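Local coordinates for methionine-binding protein (Coxiella burnetii, PDB 3TQW) that binds methionine and probably delivers it to an ABC transporter as the periplasmic substrate-binding component, at residues Glu46-Asp50 with Gly51-Ala55; Leu226-Ala229 with Lys230-Gly234. One frame throughout, in Å; residues are numbered along the deposited sequence.

How the contacts relate
From the N terminus, the chain reaches contact 1 where helix 44-49 ends and turns into strand 55-60; residues 46-55 form the helix end and the short loop into the strand. Much later, contact 2 spans the last two turns of helix 223-233, shortly before the final strand 238-239. The two lie in series, neither nested nor crossed, with centres about 27 Å apart and nearest atoms about 17 Å apart. Contact 1 packs on strands 33-38 and 198-204 of the six-stranded mixed sheet, contact 2 on helix 13-29 and strand 75-83. Strand 75-83 belongs to that same sheet, so both helix ends are tied to one sheet, that of a single lobe of the binding protein.

Contact 1: residues Glu46-Asp50 with Gly51-Ala55; sequences EALAD and GSVDA
Val53 CG2 lies against the last turn of helix 44-49, 3.6 Å from Leu48 N and 4.1 Å from Ala47 CB, and this is the tightly packed side of the contact. Chi1 of -60° sets CG2 between the backbone N and the carbonyl carbon of Val53, directing it at the backbone of Leu48. Leu48 reaches past it: with CG anti to the backbone N (chi1 179°), its CD1 comes to 3.4 Å from Asp54 O. Phe38 and Ile36 of strand 33-38 meet Val53, and Ala202 of strand 198-204 meets Leu48, so the turn is pressed onto the sheet.

On the solvent side Asp50 and Gly51 are exposed, Ser52 partly so, and polar bonds join Asp50 with Ser52. Asp50 OD1 accepts twice: Ser52 N, at 2.9 Å, arrives nearly along the C-O axis, while Ser52 OG, also at 2.9 Å, comes on the syn side, 29° out of the carboxylate plane. Between the two sides runs a Schellman motif, with Gly51 at positive phi: Ser52 N to Ala47 O (2.8 Å) and Gly51 N to Leu48 O, both weak. Val53 N adds a straighter bond to Ala47 O, 3.2 Å, from above the carbonyl plane.

Two donors from one serine should limit rotation of the Asp50 carboxylate and may partly offset its negative charge; polar bonds steady the solvent side while apolar contacts seat the chain entering strand 55-60.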
ATOM      1  N   GLU A  46       5.971  14.810  -1.088  0.52 14.13           N
ATOM      2  CA  GLU A  46       6.811  15.973  -1.350  0.52 14.88           C
ATOM      3  C   GLU A  46       6.184  16.778  -2.482  0.52 16.20           C
ATOM      4  O   GLU A  46       6.131  18.008  -2.423  0.52 15.95           O
ATOM      5  CB  GLU A  46       8.241  15.560  -1.707  0.52 13.81           C
ATOM      6  CG  GLU A  46       9.151  16.712  -2.138  0.52 13.49           C
ATOM      7  CD  GLU A  46       9.568  17.629  -0.992  0.52 18.09           C
ATOM      8  OE1 GLU A  46       9.401  17.249   0.189  0.52 16.50           O
ATOM      9  OE2 GLU A  46      10.074  18.734  -1.274  0.52 18.15           O
ATOM     10  N   ALA A  47       5.686  16.081  -3.501  1.00 13.46           N
ATOM     11  CA  ALA A  47       5.038  16.758  -4.624  1.00 15.28           C
ATOM     12  C   ALA A  47       3.775  17.506  -4.181  1.00 18.13           C
ATOM     13  O   ALA A  47       3.466  18.582  -4.689  1.00 20.74           O
ATOM     14  CB  ALA A  47       4.711  15.762  -5.731  1.00 11.56           C
ATOM     15  N   LEU A  48       3.051  16.937  -3.225  1.00 14.57           N
ATOM     16  CA  LEU A  48       1.864  17.590  -2.682  1.00 14.79           C
ATOM     17  C   LEU A  48       2.266  18.802  -1.838  1.00 15.39           C
ATOM     18  O   LEU A  48       1.684  19.881  -1.955  1.00 15.19           O
ATOM     19  CB  LEU A  48       1.063  16.597  -1.829  1.00 17.28           C
ATOM     20  CG  LEU A  48      -0.214  17.079  -1.146  1.00 15.44           C
ATOM     21  CD1 LEU A  48      -1.250  17.578  -2.158  1.00 14.03           C
ATOM     22  CD2 LEU A  48      -0.787  15.942  -0.303  1.00 14.56           C
ATOM     23  N   ALA A  49       3.277  18.623  -0.996  1.00 15.08           N
ATOM     24  CA  ALA A  49       3.750  19.701  -0.137  1.00 17.98           C
ATOM     25  C   ALA A  49       4.298  20.886  -0.934  1.00 22.63           C
ATOM     26  O   ALA A  49       4.097  22.046  -0.547  1.00 19.30           O
ATOM     27  CB  ALA A  49       4.799  19.184   0.846  1.00 19.33           C
ATOM     28  N   ASP A  50       4.990  20.603  -2.038  1.00 19.78           N
ATOM     29  CA  ASP A  50       5.615  21.675  -2.816  1.00 21.22           C
ATOM     30  C   ASP A  50       4.717  22.269  -3.908  1.00 21.11           C
ATOM     31  O   ASP A  50       5.120  23.202  -4.607  1.00 20.48           O
ATOM     32  CB  ASP A  50       7.002  21.269  -3.362  1.00 18.49           C
ATOM     33  CG  ASP A  50       6.937  20.267  -4.520  1.00 19.32           C
ATOM     34  OD1 ASP A  50       5.913  20.199  -5.229  1.00 18.72           O
ATOM     35  OD2 ASP A  50       7.941  19.549  -4.729  1.00 19.46           O
ATOM     36  N   GLY A  51       3.506  21.734  -4.049  1.00 16.44           N
ATOM     37  CA  GLY A  51       2.522  22.298  -4.961  1.00 17.79           C
ATOM     38  C   GLY A  51       2.513  21.687  -6.352  1.00 19.99           C
ATOM     39  O   GLY A  51       1.723  22.099  -7.205  1.00 18.96           O
ATOM     40  N   SER A  52       3.382  20.702  -6.576  1.00 18.00           N
ATOM     41  CA  SER A  52       3.466  20.001  -7.865  1.00 19.42           C
ATOM     42  C   SER A  52       2.191  19.230  -8.214  1.00 18.79           C
ATOM     43  O   SER A  52       1.838  19.094  -9.388  1.00 19.45           O
ATOM     44  CB  SER A  52       4.658  19.038  -7.876  1.00 17.66           C
ATOM     45  OG  SER A  52       5.863  19.743  -8.076  1.00 27.62           O
ATOM     46  N   VAL A  53       1.525  18.701  -7.193  1.00 16.64           N
ATOM     47  CA  VAL A  53       0.204  18.103  -7.361  1.00 16.69           C
ATOM     48  C   VAL A  53      -0.726  18.704  -6.307  1.00 17.66           C
ATOM     49  O   VAL A  53      -0.262  19.325  -5.349  1.00 14.15           O
ATOM     50  CB  VAL A  53       0.227  16.563  -7.208  1.00 16.51           C
ATOM     51  CG1 VAL A  53       1.144  15.924  -8.257  1.00 16.57           C
ATOM     52  CG2 VAL A  53       0.666  16.175  -5.799  1.00 15.16           C
ATOM     53  N   ASP A  54      -2.031  18.523  -6.491  1.00 17.18           N
ATOM     54  CA  ASP A  54      -3.028  19.092  -5.584  1.00 18.40           C
ATOM     55  C   ASP A  54      -3.608  18.038  -4.647  1.00 16.77           C
ATOM     56  O   ASP A  54      -4.251  18.358  -3.648  1.00 17.64           O
ATOM     57  CB  ASP A  54      -4.157  19.730  -6.394  1.00 18.47           C
ATOM     58  CG  ASP A  54      -3.649  20.796  -7.340  1.00 23.60           C
ATOM     59  OD1 ASP A  54      -2.911  21.687  -6.869  1.00 22.99           O
ATOM     60  OD2 ASP A  54      -3.965  20.727  -8.552  1.00 21.44           O
ATOM     61  N   ALA A  55      -3.391  16.777  -4.998  1.00 13.62           N
ATOM     62  CA  ALA A  55      -3.777  15.663  -4.152  1.00 15.12           C
ATOM     63  C   ALA A  55      -2.922  14.478  -4.540  1.00 13.81           C
ATOM     64  O   ALA A  55      -2.279  14.492  -5.586  1.00 15.87           O
ATOM     65  CB  ALA A  55      -5.252  15.327  -4.341  1.00 13.89           C
TER

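Contact 2: residues Leu226-Ala229 with Lys230-Gly234; sequences LSAA and KKIFG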
ATOM      1  N   LEU A 226     -15.532   1.201  -8.635  1.00 17.09           N
ATOM      2  CA  LEU A 226     -15.631  -0.065  -7.909  1.00 21.27           C
ATOM      3  C   LEU A 226     -15.584  -1.241  -8.877  1.00 22.61           C
ATOM      4  O   LEU A 226     -14.918  -2.241  -8.624  1.00 21.60           O
ATOM      5  CB  LEU A 226     -16.915  -0.127  -7.087  1.00 23.70           C
ATOM      6  CG  LEU A 226     -17.049   0.941  -6.007  1.00 29.65           C
ATOM      7  CD1 LEU A 226     -18.424   0.876  -5.345  1.00 31.93           C
ATOM      8  CD2 LEU A 226     -15.942   0.782  -4.990  1.00 28.60           C
ATOM      9  N   SER A 227     -16.297  -1.112  -9.989  1.00 20.75           N
ATOM     10  CA  SER A 227     -16.301  -2.152 -11.012  1.00 23.53           C
ATOM     11  C   SER A 227     -14.898  -2.351 -11.590  1.00 20.22           C
ATOM     12  O   SER A 227     -14.457  -3.485 -11.793  1.00 21.74           O
ATOM     13  CB  SER A 227     -17.308  -1.811 -12.112  1.00 23.53           C
ATOM     14  OG  SER A 227     -17.305  -2.788 -13.131  1.00 26.88           O
ATOM     15  N   ALA A 228     -14.188  -1.252 -11.837  1.00 15.22           N
ATOM     16  CA  ALA A 228     -12.819  -1.332 -12.346  1.00 12.94           C
ATOM     17  C   ALA A 228     -11.860  -1.940 -11.325  1.00 17.24           C
ATOM     18  O   ALA A 228     -10.954  -2.693 -11.685  1.00 22.33           O
ATOM     19  CB  ALA A 228     -12.321   0.036 -12.780  1.00 13.02           C
ATOM     20  N   ALA A 229     -12.048  -1.600 -10.054  1.00 16.50           N
ATOM     21  CA  ALA A 229     -11.220  -2.179  -9.001  1.00 17.27           C
ATOM     22  C   ALA A 229     -11.334  -3.700  -9.026  1.00 17.98           C
ATOM     23  O   ALA A 229     -10.333  -4.405  -8.904  1.00 19.10           O
ATOM     24  CB  ALA A 229     -11.622  -1.631  -7.638  1.00 15.73           C
ATOM     25  N   LYS A 230     -12.556  -4.199  -9.191  1.00 17.47           N
ATOM     26  CA  LYS A 230     -12.789  -5.634  -9.312  1.00 22.77           C
ATOM     27  C   LYS A 230     -11.979  -6.247 -10.453  1.00 23.53           C
ATOM     28  O   LYS A 230     -11.397  -7.317 -10.301  1.00 21.73           O
ATOM     29  CB  LYS A 230     -14.277  -5.934  -9.536  1.00 30.74           C
ATOM     30  CG  LYS A 230     -15.049  -6.331  -8.281  1.00 39.81           C
ATOM     31  CD  LYS A 230     -15.466  -5.112  -7.471  1.00 45.92           C
ATOM     32  CE  LYS A 230     -16.286  -5.497  -6.240  1.00 48.97           C
ATOM     33  NZ  LYS A 230     -16.646  -4.308  -5.396  1.00 47.17           N
ATOM     34  N   LYS A 231     -11.942  -5.574 -11.598  1.00 21.66           N
ATOM     35  CA  LYS A 231     -11.229  -6.116 -12.752  1.00 22.91           C
ATOM     36  C   LYS A 231      -9.711  -6.060 -12.556  1.00 23.79           C
ATOM     37  O   LYS A 231      -8.990  -6.960 -12.978  1.00 25.60           O
ATOM     38  CB  LYS A 231     -11.622  -5.388 -14.038  1.00 22.69           C
ATOM     39  CG  LYS A 231     -13.115  -5.436 -14.380  1.00 24.59           C
ATOM     40  CD  LYS A 231     -13.335  -5.111 -15.850  1.00 31.93           C
ATOM     41  CE  LYS A 231     -14.714  -4.507 -16.131  1.00 37.24           C
ATOM     42  NZ  LYS A 231     -15.787  -4.980 -15.220  1.00 36.76           N
ATOM     43  N   ILE A 232      -9.232  -5.001 -11.909  1.00 19.66           N
ATOM     44  CA  ILE A 232      -7.800  -4.795 -11.734  1.00 16.53           C
ATOM     45  C   ILE A 232      -7.240  -5.590 -10.552  1.00 19.66           C
ATOM     46  O   ILE A 232      -6.171  -6.189 -10.652  1.00 21.28           O
ATOM     47  CB  ILE A 232      -7.472  -3.292 -11.556  1.00 16.39           C
ATOM     48  CG1 ILE A 232      -7.897  -2.499 -12.799  1.00 16.11           C
ATOM     49  CG2 ILE A 232      -5.987  -3.090 -11.276  1.00 14.77           C
ATOM     50  CD1 ILE A 232      -8.057  -1.014 -12.538  1.00 17.86           C
ATOM     51  N   PHE A 233      -7.976  -5.604  -9.441  1.00 18.51           N
ATOM     52  CA  PHE A 233      -7.476  -6.161  -8.181  1.00 19.27           C
ATOM     53  C   PHE A 233      -8.217  -7.407  -7.693  1.00 22.13           C
ATOM     54  O   PHE A 233      -7.756  -8.091  -6.771  1.00 19.93           O
ATOM     55  CB  PHE A 233      -7.538  -5.105  -7.075  1.00 17.83           C
ATOM     56  CG  PHE A 233      -6.691  -3.891  -7.337  1.00 17.16           C
ATOM     57  CD1 PHE A 233      -5.331  -3.907  -7.068  1.00 16.74           C
ATOM     58  CD2 PHE A 233      -7.257  -2.730  -7.839  1.00 18.78           C
ATOM     59  CE1 PHE A 233      -4.543  -2.784  -7.307  1.00 13.64           C
ATOM     60  CE2 PHE A 233      -6.479  -1.606  -8.076  1.00 19.52           C
ATOM     61  CZ  PHE A 233      -5.121  -1.633  -7.807  1.00 14.08           C
ATOM     62  N   GLY A 234      -9.370  -7.694  -8.288  1.00 23.77           N
ATOM     63  CA  GLY A 234     -10.217  -8.765  -7.791  1.00 23.79           C
ATOM     64  C   GLY A 234     -10.490  -8.565  -6.312  1.00 25.87           C
ATOM     65  O   GLY A 234     -10.702  -7.435  -5.857  1.00 23.54           O
TER
HETATM   66  O   HOH W   1     -15.981  -5.695 -12.480  0.99 26.85           O
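Ser227 and Lys231, one turn apart on helix 223-233, are joined through both backbone and water. Four backbone bonds continue the alpha-helical pattern: Lys230 N to Leu226 O, Lys231 N to Ser227 O, Ile232 N to Ala228 O and Phe233 N to Ala229 O, the last being short at 2.7 Å. Gly234, at positive phi, leaves the helix; Gly234 N bonds to Lys230 O, with a weak extra bond to Ala229 O.

The water-mediated link uses the exposed face. One water donates to Ser227 O at 2.8 Å and accepts from Lys231 NZ at 2.8 Å. A bend at chi4 (-31°) turns the ammonium back toward the serine.

Two carbonyls meet side-chain carbon. Lys230, bent at chi2 (82°), lays CD 3.1 Å from Leu226 O; Ala229 O lies at the Phe233 ring edge, 3.7 Å from Phe233 CD2.

Apolar contacts take the other face. Ile232 CD1 comes within 4.4 Å of Ala228 CB. Within 230-234, neighbouring Ile232 CG2 sits 3.5 Å above the Phe233 ring plane, offset toward its rim. Pro13 touches both, and the ring also meets Tyr84 of the methionine pocket.

Chemically the helix end is two-sided: Lys231, bridged by water, faces solvent, while an apolar face ending in Phe233 backs a pocket residue.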